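Local coordinates for type IV secretion system protein VirB11 (Brucella suis, PDB 2GZA) that hydrolyses ATP as a hexameric ring, a member of the GSP E family of secretion ATPases, and is thought to power the VirB type IV secretion system, at residues Val41-Pro46 against Glu68-Leu73; Leu73-Ala78 against Gln83-Ser88; Gln103-Pro108 against Leu245-Arg250. One frame throughout, in Å; residues are numbered along the deposited sequence.

Contact 1 of 3, residues Val41-Pro46 against Glu68-Leu73; sequences VCVNRP and EHLISL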
ATOM      1  N   VAL C  41      -5.744 -45.321 -11.510  1.00 38.74           N
ATOM      2  CA  VAL C  41      -5.710 -46.487 -10.627  1.00 38.25           C
ATOM      3  C   VAL C  41      -5.557 -46.019  -9.185  1.00 38.00           C
ATOM      4  O   VAL C  41      -4.561 -45.396  -8.829  1.00 37.84           O
ATOM      5  CB  VAL C  41      -4.547 -47.465 -10.964  1.00 38.23           C
ATOM      6  CG1 VAL C  41      -4.674 -48.751 -10.155  1.00 38.22           C
ATOM      7  CG2 VAL C  41      -4.505 -47.801 -12.443  1.00 38.45           C
ATOM      8  N   CYS C  42      -6.547 -46.339  -8.359  1.00 37.81           N
ATOM      9  CA  CYS C  42      -6.560 -45.917  -6.962  1.00 37.65           C
ATOM     10  C   CYS C  42      -6.558 -47.057  -5.969  1.00 37.54           C
ATOM     11  O   CYS C  42      -7.205 -48.081  -6.181  1.00 37.60           O
ATOM     12  CB  CYS C  42      -7.769 -45.045  -6.695  1.00 37.54           C
ATOM     13  SG  CYS C  42      -7.554 -43.452  -7.413  1.00 38.07           S
ATOM     14  N   VAL C  43      -5.817 -46.876  -4.885  1.00 37.36           N
ATOM     15  CA  VAL C  43      -5.958 -47.726  -3.714  1.00 37.20           C
ATOM     16  C   VAL C  43      -6.278 -46.834  -2.515  1.00 37.24           C
ATOM     17  O   VAL C  43      -5.486 -45.963  -2.141  1.00 37.11           O
ATOM     18  CB  VAL C  43      -4.709 -48.617  -3.451  1.00 37.30           C
ATOM     19  CG1 VAL C  43      -4.894 -49.456  -2.170  1.00 36.93           C
ATOM     20  CG2 VAL C  43      -4.435 -49.535  -4.635  1.00 36.77           C
ATOM     21  N   ASN C  44      -7.458 -47.043  -1.939  1.00 37.28           N
ATOM     22  CA  ASN C  44      -7.928 -46.252  -0.785  1.00 37.30           C
ATOM     23  C   ASN C  44      -7.597 -46.920   0.536  1.00 37.44           C
ATOM     24  O   ASN C  44      -7.397 -46.248   1.544  1.00 37.79           O
ATOM     25  CB  ASN C  44      -9.440 -46.026  -0.847  1.00 36.89           C
ATOM     26  CG  ASN C  44      -9.879 -45.377  -2.135  1.00 36.25           C
ATOM     27  OD1 ASN C  44      -9.109 -44.663  -2.772  1.00 35.94           O
ATOM     28  ND2 ASN C  44     -11.124 -45.626  -2.533  1.00 34.46           N
ATOM     29  N   ARG C  45      -7.562 -48.246   0.517  1.00 37.42           N
ATOM     30  CA  ARG C  45      -7.341 -49.043   1.713  1.00 37.45           C
ATOM     31  C   ARG C  45      -6.879 -50.432   1.311  1.00 37.49           C
ATOM     32  O   ARG C  45      -7.086 -50.839   0.170  1.00 37.56           O
ATOM     33  CB  ARG C  45      -8.617 -49.105   2.574  1.00 37.24           C
ATOM     34  CG  ARG C  45      -9.852 -49.711   1.910  1.00 36.83           C
ATOM     35  CD  ARG C  45     -11.020 -48.733   1.928  1.00 37.46           C
ATOM     36  NE  ARG C  45     -10.983 -47.877   3.115  1.00 38.83           N
ATOM     37  CZ  ARG C  45     -11.417 -46.622   3.177  1.00 39.05           C
ATOM     38  NH1 ARG C  45     -11.937 -46.023   2.118  1.00 39.38           N
ATOM     39  NH2 ARG C  45     -11.319 -45.957   4.315  1.00 39.84           N
ATOM     40  N   PRO C  46      -6.275 -51.172   2.257  1.00 37.71           N
ATOM     41  CA  PRO C  46      -5.823 -52.534   2.004  1.00 37.74           C
ATOM     42  C   PRO C  46      -6.934 -53.383   1.410  1.00 37.85           C
ATOM     43  O   PRO C  46      -8.064 -53.329   1.891  1.00 37.50           O
ATOM     44  CB  PRO C  46      -5.508 -53.057   3.416  1.00 37.56           C
ATOM     45  CG  PRO C  46      -6.149 -52.082   4.363  1.00 37.65           C
ATOM     46  CD  PRO C  46      -6.034 -50.780   3.658  1.00 37.74           C
ATOM     47  N   GLU C  68       1.031 -53.485   4.645  1.00 50.62           N
ATOM     48  CA  GLU C  68       2.498 -53.523   4.589  1.00 50.79           C
ATOM     49  C   GLU C  68       3.054 -53.391   3.168  1.00 50.68           C
ATOM     50  O   GLU C  68       4.085 -52.755   2.958  1.00 50.83           O
ATOM     51  CB  GLU C  68       3.039 -54.786   5.270  1.00 50.84           C
ATOM     52  CG  GLU C  68       2.539 -55.010   6.710  1.00 51.52           C
ATOM     53  CD  GLU C  68       2.733 -53.795   7.622  1.00 52.37           C
ATOM     54  OE1 GLU C  68       3.825 -53.191   7.590  1.00 52.64           O
ATOM     55  OE2 GLU C  68       1.792 -53.449   8.371  1.00 52.15           O
ATOM     56  N   HIS C  69       2.357 -53.994   2.209  1.00 50.36           N
ATOM     57  CA  HIS C  69       2.630 -53.833   0.781  1.00 50.15           C
ATOM     58  C   HIS C  69       2.689 -52.361   0.383  1.00 49.73           C
ATOM     59  O   HIS C  69       3.613 -51.919  -0.306  1.00 49.71           O
ATOM     60  CB  HIS C  69       1.500 -54.484  -0.023  1.00 50.33           C
ATOM     61  CG  HIS C  69       1.862 -55.788  -0.664  1.00 50.83           C
ATOM     62  ND1 HIS C  69       2.044 -56.948   0.053  1.00 51.36           N
ATOM     63  CD2 HIS C  69       2.032 -56.120  -1.969  1.00 51.50           C
ATOM     64  CE1 HIS C  69       2.334 -57.935  -0.779  1.00 51.30           C
ATOM     65  NE2 HIS C  69       2.334 -57.459  -2.012  1.00 51.56           N
ATOM     66  N   LEU C  70       1.672 -51.619   0.820  1.00 49.17           N
ATOM     67  CA  LEU C  70       1.501 -50.211   0.466  1.00 48.56           C
ATOM     68  C   LEU C  70       2.523 -49.320   1.165  1.00 48.19           C
ATOM     69  O   LEU C  70       2.974 -48.326   0.590  1.00 48.11           O
ATOM     70  CB  LEU C  70       0.083 -49.740   0.798  1.00 48.40           C
ATOM     71  CG  LEU C  70      -1.095 -50.599   0.333  1.00 48.24           C
ATOM     72  CD1 LEU C  70      -2.359 -50.225   1.096  1.00 47.59           C
ATOM     73  CD2 LEU C  70      -1.313 -50.514  -1.180  1.00 47.76           C
ATOM     74  N   ILE C  71       2.881 -49.689   2.397  1.00 47.56           N
ATOM     75  CA  ILE C  71       3.938 -49.020   3.149  1.00 47.23           C
ATOM     76  C   ILE C  71       5.227 -49.089   2.334  1.00 47.07           C
ATOM     77  O   ILE C  71       5.862 -48.068   2.054  1.00 47.09           O
ATOM     78  CB  ILE C  71       4.141 -49.662   4.570  1.00 47.28           C
ATOM     79  CG1 ILE C  71       2.942 -49.386   5.492  1.00 47.04           C
ATOM     80  CG2 ILE C  71       5.448 -49.196   5.230  1.00 46.91           C
ATOM     81  CD1 ILE C  71       2.820 -47.950   6.002  1.00 46.75           C
ATOM     82  N   SER C  72       5.578 -50.312   1.944  1.00 46.68           N
ATOM     83  CA  SER C  72       6.757 -50.601   1.134  1.00 46.33           C
ATOM     84  C   SER C  72       6.724 -49.888  -0.210  1.00 46.05           C
ATOM     85  O   SER C  72       7.757 -49.421  -0.694  1.00 45.94           O
ATOM     86  CB  SER C  72       6.865 -52.112   0.869  1.00 46.43           C
ATOM     87  OG  SER C  72       6.913 -52.860   2.064  1.00 45.82           O
ATOM     88  N   LEU C  73       5.542 -49.842  -0.815  1.00 45.79           N
ATOM     89  CA  LEU C  73       5.339 -49.131  -2.074  1.00 45.58           C
ATOM     90  C   LEU C  73       5.700 -47.665  -1.919  1.00 45.61           C
ATOM     91  O   LEU C  73       6.418 -47.118  -2.751  1.00 45.58           O
ATOM     92  CB  LEU C  73       3.901 -49.293  -2.572  1.00 45.46           C
ATOM     93  CG  LEU C  73       3.424 -48.433  -3.747  1.00 44.80           C
ATOM     94  CD1 LEU C  73       4.270 -48.631  -4.991  1.00 44.58           C
ATOM     95  CD2 LEU C  73       1.984 -48.738  -4.055  1.00 44.86           C
TER
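Val-43 and Leu-70 meet tip to tip where helix 67-81 lies against a face of the six-stranded antiparallel sheet of the N-terminal domain. CG1 of Val-43 and CD2 of Leu-70 are 3.9 Å apart, a purely apolar touch. On Val-43 the touching branch is the one anti to the backbone N (chi1 178°), which carries CG1 off the strand toward the helix. The fork of Leu-70 spans two neighbours: while CD2 takes the valine, CD1 comes to 4.2 Å from N of Pro-46, three residues on from Val-43. The contact is small but buried, with 113 Å² covered in all. Further out, Leu-70 also packs on Ile-115, and Val-43 lies beside Val-117, with which it is also joined by backbone hydrogen bonding. One turn on, Leu-73 packs on Val-117 and on His-25 and Leu-26 of helix 13-26. On the helix itself, Glu-68 O takes two bonds from one residue: Ser-72 N and Ser-72 OG, each 3.0 Å away, reach that oxygen from opposite faces of its carbonyl plane.

Contact 2 of 3, residues Leu73-Ala78 against Gln83-Ser88; sequences LGTATA and QDISDS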
ATOM      1  N   LEU C  73       5.542 -49.842  -0.815  1.00 45.79           N
ATOM      2  CA  LEU C  73       5.339 -49.131  -2.074  1.00 45.58           C
ATOM      3  C   LEU C  73       5.700 -47.665  -1.919  1.00 45.61           C
ATOM      4  O   LEU C  73       6.418 -47.118  -2.751  1.00 45.58           O
ATOM      5  CB  LEU C  73       3.901 -49.293  -2.572  1.00 45.46           C
ATOM      6  CG  LEU C  73       3.424 -48.433  -3.747  1.00 44.80           C
ATOM      7  CD1 LEU C  73       4.270 -48.631  -4.991  1.00 44.58           C
ATOM      8  CD2 LEU C  73       1.984 -48.738  -4.055  1.00 44.86           C
ATOM      9  N   GLY C  74       5.211 -47.049  -0.841  1.00 45.59           N
ATOM     10  CA  GLY C  74       5.504 -45.653  -0.537  1.00 45.75           C
ATOM     11  C   GLY C  74       6.986 -45.369  -0.450  1.00 45.82           C
ATOM     12  O   GLY C  74       7.506 -44.498  -1.148  1.00 45.73           O
ATOM     13  N   THR C  75       7.670 -46.121   0.403  1.00 46.01           N
ATOM     14  CA  THR C  75       9.097 -45.920   0.639  1.00 46.41           C
ATOM     15  C   THR C  75       9.911 -46.077  -0.640  1.00 46.62           C
ATOM     16  O   THR C  75      10.790 -45.264  -0.926  1.00 46.70           O
ATOM     17  CB  THR C  75       9.643 -46.863   1.734  1.00 46.50           C
ATOM     18  OG1 THR C  75       9.536 -48.224   1.299  1.00 46.88           O
ATOM     19  CG2 THR C  75       8.877 -46.673   3.046  1.00 46.17           C
ATOM     20  N   ALA C  76       9.601 -47.114  -1.413  1.00 46.97           N
ATOM     21  CA  ALA C  76      10.283 -47.373  -2.678  1.00 47.26           C
ATOM     22  C   ALA C  76      10.136 -46.208  -3.646  1.00 47.66           C
ATOM     23  O   ALA C  76      11.112 -45.824  -4.300  1.00 47.72           O
ATOM     24  CB  ALA C  76       9.786 -48.668  -3.302  1.00 47.18           C
ATOM     25  N   THR C  77       8.933 -45.641  -3.716  1.00 48.09           N
ATOM     26  CA  THR C  77       8.667 -44.512  -4.598  1.00 48.70           C
ATOM     27  C   THR C  77       9.386 -43.263  -4.099  1.00 49.22           C
ATOM     28  O   THR C  77       9.908 -42.485  -4.900  1.00 49.28           O
ATOM     29  CB  THR C  77       7.157 -44.240  -4.765  1.00 48.65           C
ATOM     30  OG1 THR C  77       6.589 -43.856  -3.509  1.00 49.00           O
ATOM     31  CG2 THR C  77       6.441 -45.471  -5.284  1.00 48.28           C
ATOM     32  N   ALA C  78       9.426 -43.097  -2.775  1.00 49.89           N
ATOM     33  CA  ALA C  78      10.156 -42.003  -2.132  1.00 50.61           C
ATOM     34  C   ALA C  78      11.625 -42.033  -2.528  1.00 51.13           C
ATOM     35  O   ALA C  78      12.166 -41.039  -3.012  1.00 51.29           O
ATOM     36  CB  ALA C  78      10.010 -42.083  -0.611  1.00 50.48           C
ATOM     37  N   GLN C  83      13.485 -39.158  -1.549  1.00 55.54           N
ATOM     38  CA  GLN C  83      12.711 -38.455  -0.539  1.00 55.60           C
ATOM     39  C   GLN C  83      12.341 -39.433   0.561  1.00 55.54           C
ATOM     40  O   GLN C  83      12.763 -40.586   0.539  1.00 55.41           O
ATOM     41  CB  GLN C  83      11.455 -37.841  -1.151  1.00 55.65           C
ATOM     42  CG  GLN C  83      11.688 -36.524  -1.868  1.00 56.04           C
ATOM     43  CD  GLN C  83      10.407 -35.768  -2.112  1.00 57.03           C
ATOM     44  OE1 GLN C  83       9.775 -35.264  -1.176  1.00 57.27           O
ATOM     45  NE2 GLN C  83      10.012 -35.680  -3.377  1.00 57.43           N
ATOM     46  N   ASP C  84      11.555 -38.968   1.525  1.00 55.65           N
ATOM     47  CA  ASP C  84      11.155 -39.805   2.646  1.00 55.76           C
ATOM     48  C   ASP C  84       9.657 -39.718   2.910  1.00 55.51           C
ATOM     49  O   ASP C  84       9.104 -38.629   3.083  1.00 55.58           O
ATOM     50  CB  ASP C  84      11.962 -39.458   3.910  1.00 55.90           C
ATOM     51  CG  ASP C  84      11.927 -37.967   4.245  1.00 56.82           C
ATOM     52  OD1 ASP C  84      12.241 -37.141   3.358  1.00 57.36           O
ATOM     53  OD2 ASP C  84      11.588 -37.623   5.403  1.00 57.71           O
ATOM     54  N   ILE C  85       9.028 -40.884   2.910  1.00 55.22           N
ATOM     55  CA  ILE C  85       7.655 -40.986   3.345  1.00 54.96           C
ATOM     56  C   ILE C  85       7.649 -41.580   4.762  1.00 54.89           C
ATOM     57  O   ILE C  85       7.542 -42.792   4.969  1.00 54.98           O
ATOM     58  CB  ILE C  85       6.739 -41.783   2.369  1.00 54.93           C
ATOM     59  CG1 ILE C  85       5.286 -41.743   2.861  1.00 54.57           C
ATOM     60  CG2 ILE C  85       7.223 -43.216   2.192  1.00 54.81           C
ATOM     61  CD1 ILE C  85       4.265 -41.692   1.749  1.00 53.96           C
ATOM     62  N   SER C  86       7.800 -40.669   5.701  1.00 54.63           N
ATOM     63  CA  SER C  86       7.802 -40.951   7.110  1.00 54.51           C
ATOM     64  C   SER C  86       6.456 -40.525   7.657  1.00 54.29           C
ATOM     65  O   SER C  86       5.598 -40.030   6.922  1.00 54.36           O
ATOM     66  CB  SER C  86       8.930 -40.186   7.817  1.00 54.56           C
ATOM     67  OG  SER C  86       8.845 -38.795   7.550  1.00 54.83           O
ATOM     68  N   ASP C  87       6.281 -40.720   8.960  1.00 53.89           N
ATOM     69  CA  ASP C  87       5.089 -40.336   9.683  1.00 53.48           C
ATOM     70  C   ASP C  87       5.100 -38.818   9.980  1.00 53.05           C
ATOM     71  O   ASP C  87       4.091 -38.261  10.419  1.00 52.97           O
ATOM     72  CB  ASP C  87       4.944 -41.265  10.905  1.00 53.53           C
ATOM     73  CG  ASP C  87       4.416 -40.597  12.138  1.00 53.81           C
ATOM     74  OD1 ASP C  87       5.167 -40.531  13.137  1.00 54.01           O
ATOM     75  OD2 ASP C  87       3.248 -40.153  12.116  1.00 54.11           O
ATOM     76  N   SER C  88       6.240 -38.152   9.697  1.00 52.52           N
ATOM     77  CA  SER C  88       6.393 -36.684   9.802  1.00 51.88           C
ATOM     78  C   SER C  88       6.432 -36.030   8.406  1.00 51.51           C
ATOM     79  O   SER C  88       6.483 -34.808   8.277  1.00 51.35           O
ATOM     80  CB  SER C  88       7.626 -36.320  10.634  1.00 51.85           C
ATOM     81  OG  SER C  88       8.754 -37.085  10.229  1.00 52.01           O
TER
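The contact belongs to the C-terminal end of helix 67-81 and the loop that follows it in the N-terminal domain, where the chain folds back along the helix before entering strand 91-95. Ala-78 and Gln-83 close the turn, with Gln-83 N donating to Ala-78 O at 2.7 Å. This bond, from residue i+5 back to residue i, is bent (140° at the hydrogen), and the donor stands 56° above the carbonyl plane instead of on a lone pair. The amide end of Gln-83 leads away from the helix, and CB of Gln-83 stays beside the same oxygen. Ala-78 CB points into the returning chain, beside Gln-83 O and 3.8 Å from Ile-85 N. Two residues on from Gln-83, Ile-85 lays its methyl CG2 on the backbone between Gly-74, a residue with no side chain, and Thr-75, 3.4 Å from Gly-74 C. It gets there because CG1 is anti to the backbone N (chi1 -176°), which leaves CG2 as the branch facing the helix. Around that methyl, Thr-75 presents CG2 at 3.9 Å, the two side chains crossing at about a right angle, and Ala-78 CB comes to 4.1 Å. Gly-74 O accepts two bonds, from Ala-78 N at 2.9 Å and from Thr-77 OG1 at 2.6 Å. Ile-85 also packs on Leu-92 and Ile-104 of the sheet. Between the two segments there is one hydrogen bond, and the remaining contact is van der Waals packing: the isoleucine methyl rests on the Gly-74/Thr-75 peptide and on the methyls of Thr-75 and Ala-78, while the Thr-75 hydroxyl is taken up by Ser-72 O within the helix.

Contact 3 of 3, residues Gln103-Pro108 against Leu245-Arg250; sequences QIVRPP and LRSCLR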
ATOM      1  N   GLN C 103       0.318 -40.100  -6.381  1.00 38.37           N
ATOM      2  CA  GLN C 103       0.185 -39.441  -5.098  1.00 38.43           C
ATOM      3  C   GLN C 103      -0.082 -40.443  -4.005  1.00 38.48           C
ATOM      4  O   GLN C 103      -0.978 -41.280  -4.116  1.00 38.40           O
ATOM      5  CB  GLN C 103      -0.872 -38.352  -5.118  1.00 38.40           C
ATOM      6  CG  GLN C 103      -0.256 -36.975  -5.038  1.00 38.77           C
ATOM      7  CD  GLN C 103      -0.223 -36.424  -3.624  1.00 40.07           C
ATOM      8  OE1 GLN C 103       0.250 -35.311  -3.395  1.00 40.61           O
ATOM      9  NE2 GLN C 103      -0.744 -37.189  -2.664  1.00 40.51           N
ATOM     10  N   ILE C 104       0.730 -40.361  -2.959  1.00 38.57           N
ATOM     11  CA  ILE C 104       0.606 -41.250  -1.819  1.00 38.81           C
ATOM     12  C   ILE C 104       0.444 -40.468  -0.521  1.00 38.94           C
ATOM     13  O   ILE C 104       1.233 -39.570  -0.208  1.00 38.98           O
ATOM     14  CB  ILE C 104       1.787 -42.248  -1.710  1.00 38.80           C
ATOM     15  CG1 ILE C 104       1.911 -43.075  -2.997  1.00 39.31           C
ATOM     16  CG2 ILE C 104       1.602 -43.166  -0.494  1.00 38.56           C
ATOM     17  CD1 ILE C 104       3.015 -44.109  -2.985  1.00 39.57           C
ATOM     18  N   VAL C 105      -0.608 -40.809   0.214  1.00 39.00           N
ATOM     19  CA  VAL C 105      -0.831 -40.284   1.554  1.00 39.05           C
ATOM     20  C   VAL C 105      -0.805 -41.444   2.543  1.00 39.15           C
ATOM     21  O   VAL C 105      -1.477 -42.454   2.336  1.00 39.04           O
ATOM     22  CB  VAL C 105      -2.180 -39.546   1.676  1.00 39.20           C
ATOM     23  CG1 VAL C 105      -2.223 -38.716   2.963  1.00 39.01           C
ATOM     24  CG2 VAL C 105      -2.422 -38.671   0.467  1.00 38.28           C
ATOM     25  N   ARG C 106      -0.020 -41.299   3.609  1.00 39.32           N
ATOM     26  CA  ARG C 106       0.055 -42.326   4.648  1.00 39.60           C
ATOM     27  C   ARG C 106      -0.514 -41.868   6.015  1.00 39.63           C
ATOM     28  O   ARG C 106      -0.666 -40.669   6.246  1.00 39.53           O
ATOM     29  CB  ARG C 106       1.466 -42.931   4.751  1.00 39.53           C
ATOM     30  CG  ARG C 106       2.528 -42.027   5.313  1.00 40.20           C
ATOM     31  CD  ARG C 106       3.575 -42.828   6.064  1.00 41.13           C
ATOM     32  NE  ARG C 106       3.219 -42.993   7.476  1.00 42.65           N
ATOM     33  CZ  ARG C 106       3.754 -43.891   8.296  1.00 42.43           C
ATOM     34  NH1 ARG C 106       4.682 -44.735   7.861  1.00 42.14           N
ATOM     35  NH2 ARG C 106       3.352 -43.949   9.559  1.00 41.96           N
ATOM     36  N   PRO C 107      -0.850 -42.838   6.896  1.00 39.77           N
ATOM     37  CA  PRO C 107      -1.602 -42.881   8.160  1.00 39.87           C
ATOM     38  C   PRO C 107      -1.701 -41.753   9.203  1.00 40.05           C
ATOM     39  O   PRO C 107      -2.690 -41.744   9.943  1.00 40.53           O
ATOM     40  CB  PRO C 107      -1.079 -44.139   8.814  1.00 39.76           C
ATOM     41  CG  PRO C 107      -0.994 -45.032   7.689  1.00 40.34           C
ATOM     42  CD  PRO C 107      -0.443 -44.206   6.544  1.00 39.87           C
ATOM     43  N   PRO C 108      -0.700 -40.871   9.367  1.00 39.74           N
ATOM     44  CA  PRO C 108      -1.248 -39.764  10.172  1.00 39.21           C
ATOM     45  C   PRO C 108      -2.191 -38.896   9.325  1.00 38.80           C
ATOM     46  O   PRO C 108      -3.264 -38.519   9.795  1.00 38.83           O
ATOM     47  CB  PRO C 108      -0.015 -38.992  10.639  1.00 39.16           C
ATOM     48  CG  PRO C 108       1.059 -39.352   9.658  1.00 39.77           C
ATOM     49  CD  PRO C 108       0.734 -40.717   9.069  1.00 39.79           C
ATOM     50  N   LEU C 245      -5.875 -29.997   0.900  1.00 34.15           N
ATOM     51  CA  LEU C 245      -6.643 -29.510  -0.244  1.00 34.77           C
ATOM     52  C   LEU C 245      -5.803 -29.573  -1.519  1.00 35.28           C
ATOM     53  O   LEU C 245      -6.290 -29.983  -2.566  1.00 35.38           O
ATOM     54  CB  LEU C 245      -7.178 -28.091  -0.024  1.00 34.51           C
ATOM     55  CG  LEU C 245      -8.516 -27.900   0.707  1.00 34.81           C
ATOM     56  CD1 LEU C 245      -8.664 -26.466   1.202  1.00 34.91           C
ATOM     57  CD2 LEU C 245      -9.717 -28.281  -0.155  1.00 33.94           C
ATOM     58  N   ARG C 246      -4.538 -29.183  -1.426  1.00 35.94           N
ATOM     59  CA  ARG C 246      -3.639 -29.245  -2.582  1.00 36.61           C
ATOM     60  C   ARG C 246      -3.351 -30.681  -2.991  1.00 36.54           C
ATOM     61  O   ARG C 246      -3.236 -30.990  -4.175  1.00 36.89           O
ATOM     62  CB  ARG C 246      -2.343 -28.467  -2.331  1.00 36.59           C
ATOM     63  CG  ARG C 246      -2.511 -26.955  -2.561  1.00 38.39           C
ATOM     64  CD  ARG C 246      -1.249 -26.139  -2.248  1.00 39.10           C
ATOM     65  NE  ARG C 246      -1.370 -25.370  -1.003  1.00 40.68           N
ATOM     66  CZ  ARG C 246      -0.648 -25.588   0.094  1.00 42.10           C
ATOM     67  NH1 ARG C 246       0.264 -26.553   0.117  1.00 42.86           N
ATOM     68  NH2 ARG C 246      -0.832 -24.834   1.174  1.00 43.01           N
ATOM     69  N   SER C 247      -3.254 -31.559  -2.003  1.00 36.58           N
ATOM     70  CA  SER C 247      -3.073 -32.974  -2.257  1.00 36.25           C
ATOM     71  C   SER C 247      -4.236 -33.555  -3.069  1.00 36.20           C
ATOM     72  O   SER C 247      -4.022 -34.356  -3.976  1.00 36.06           O
ATOM     73  CB  SER C 247      -2.894 -33.719  -0.940  1.00 36.30           C
ATOM     74  OG  SER C 247      -2.382 -35.021  -1.165  1.00 36.62           O
ATOM     75  N   CYS C 248      -5.456 -33.126  -2.753  1.00 36.15           N
ATOM     76  CA  CYS C 248      -6.660 -33.567  -3.457  1.00 36.04           C
ATOM     77  C   CYS C 248      -6.624 -33.335  -4.958  1.00 36.15           C
ATOM     78  O   CYS C 248      -7.187 -34.127  -5.718  1.00 36.21           O
ATOM     79  CB  CYS C 248      -7.898 -32.906  -2.861  1.00 36.00           C
ATOM     80  SG  CYS C 248      -8.297 -33.560  -1.244  1.00 36.42           S
ATOM     81  N   LEU C 249      -5.959 -32.261  -5.382  1.00 36.24           N
ATOM     82  CA  LEU C 249      -5.821 -31.945  -6.804  1.00 36.54           C
ATOM     83  C   LEU C 249      -5.150 -33.083  -7.580  1.00 36.73           C
ATOM     84  O   LEU C 249      -5.389 -33.259  -8.778  1.00 36.71           O
ATOM     85  CB  LEU C 249      -5.043 -30.640  -7.000  1.00 36.49           C
ATOM     86  CG  LEU C 249      -5.579 -29.341  -6.378  1.00 36.84           C
ATOM     87  CD1 LEU C 249      -4.595 -28.210  -6.561  1.00 36.43           C
ATOM     88  CD2 LEU C 249      -6.951 -28.951  -6.923  1.00 36.88           C
ATOM     89  N   ARG C 250      -4.330 -33.860  -6.881  1.00 36.86           N
ATOM     90  CA  ARG C 250      -3.599 -34.968  -7.490  1.00 37.34           C
ATOM     91  C   ARG C 250      -4.169 -36.348  -7.171  1.00 37.16           C
ATOM     92  O   ARG C 250      -3.583 -37.361  -7.536  1.00 36.74           O
ATOM     93  CB  ARG C 250      -2.137 -34.926  -7.069  1.00 37.55           C
ATOM     94  CG  ARG C 250      -1.429 -33.658  -7.453  1.00 39.71           C
ATOM     95  CD  ARG C 250       0.056 -33.867  -7.486  1.00 43.78           C
ATOM     96  NE  ARG C 250       0.699 -32.867  -8.327  1.00 46.42           N
ATOM     97  CZ  ARG C 250       1.234 -31.741  -7.843  1.00 48.53           C
ATOM     98  NH1 ARG C 250       1.196 -31.489  -6.532  1.00 48.99           N
ATOM     99  NH2 ARG C 250       1.798 -30.870  -8.663  1.00 48.91           N
TER
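Ser-247 OG faces the amide of Gln-103, 3.1 Å from NE2 and 3.5 Å from OE1, where the antiparallel sheet of the N-terminal domain meets helix 241-248 of the RecA-like, P-loop part of the chain. The serine hydroxyl stands anti to its own nitrogen (chi1 -165°), which points it off the helix at the sheet. Gln-103 reaches it from strand 101-105 through a chain bent at chi2 (-96°), bringing the amide round to the serine. Lower on the same side chain, CG of Gln-103 rests on CB of Arg-250 at 3.4 Å and lies 4.0 Å from its CD, the two chains crossing at about a right angle. The arginine offers its aliphatic part here, and its guanidinium leads away. Val-105, two residues along the strand, adds CG2 at 4.0 Å from Ser-247 OG, and Val-91 of the adjoining strand also packs against that serine. Arg-250 N donates to Ser-247 O at 3.0 Å, which fixes the spacing of the two residues facing Gln-103. Elsewhere in the segment, Cys-248 packs on strand 205-209, and Leu-249 on Thr-184 of a neighbouring subunit, a residue predicted to bind ATP. This contact therefore combines two kinds of chemistry, a close approach of buried polar groups and the aliphatic packing beside it.

In the fold
From the N terminus, contact 1 closes a loop of 21 residues between its segments that carries strands 48-52 and 57-61, setting helix 67-81 on the sheet. Contact 2 follows at once on the same helix, sharing Leu-73, and turns the chain back toward strand 91-95. Contact 3 closes the longest span, which takes in strand 116-120 and the P-loop, before tying strand 101-105 to helix 241-248. The three run in series, with none enclosing another. They still meet: Ile-71 of contact 1 and Asp-87 of contact 2 both pack on Arg-106 of contact 3. Contacts 1 and 2 lie within the N-terminal domain, both on helix 67-81, while contact 3 links it to the nucleotide-binding part.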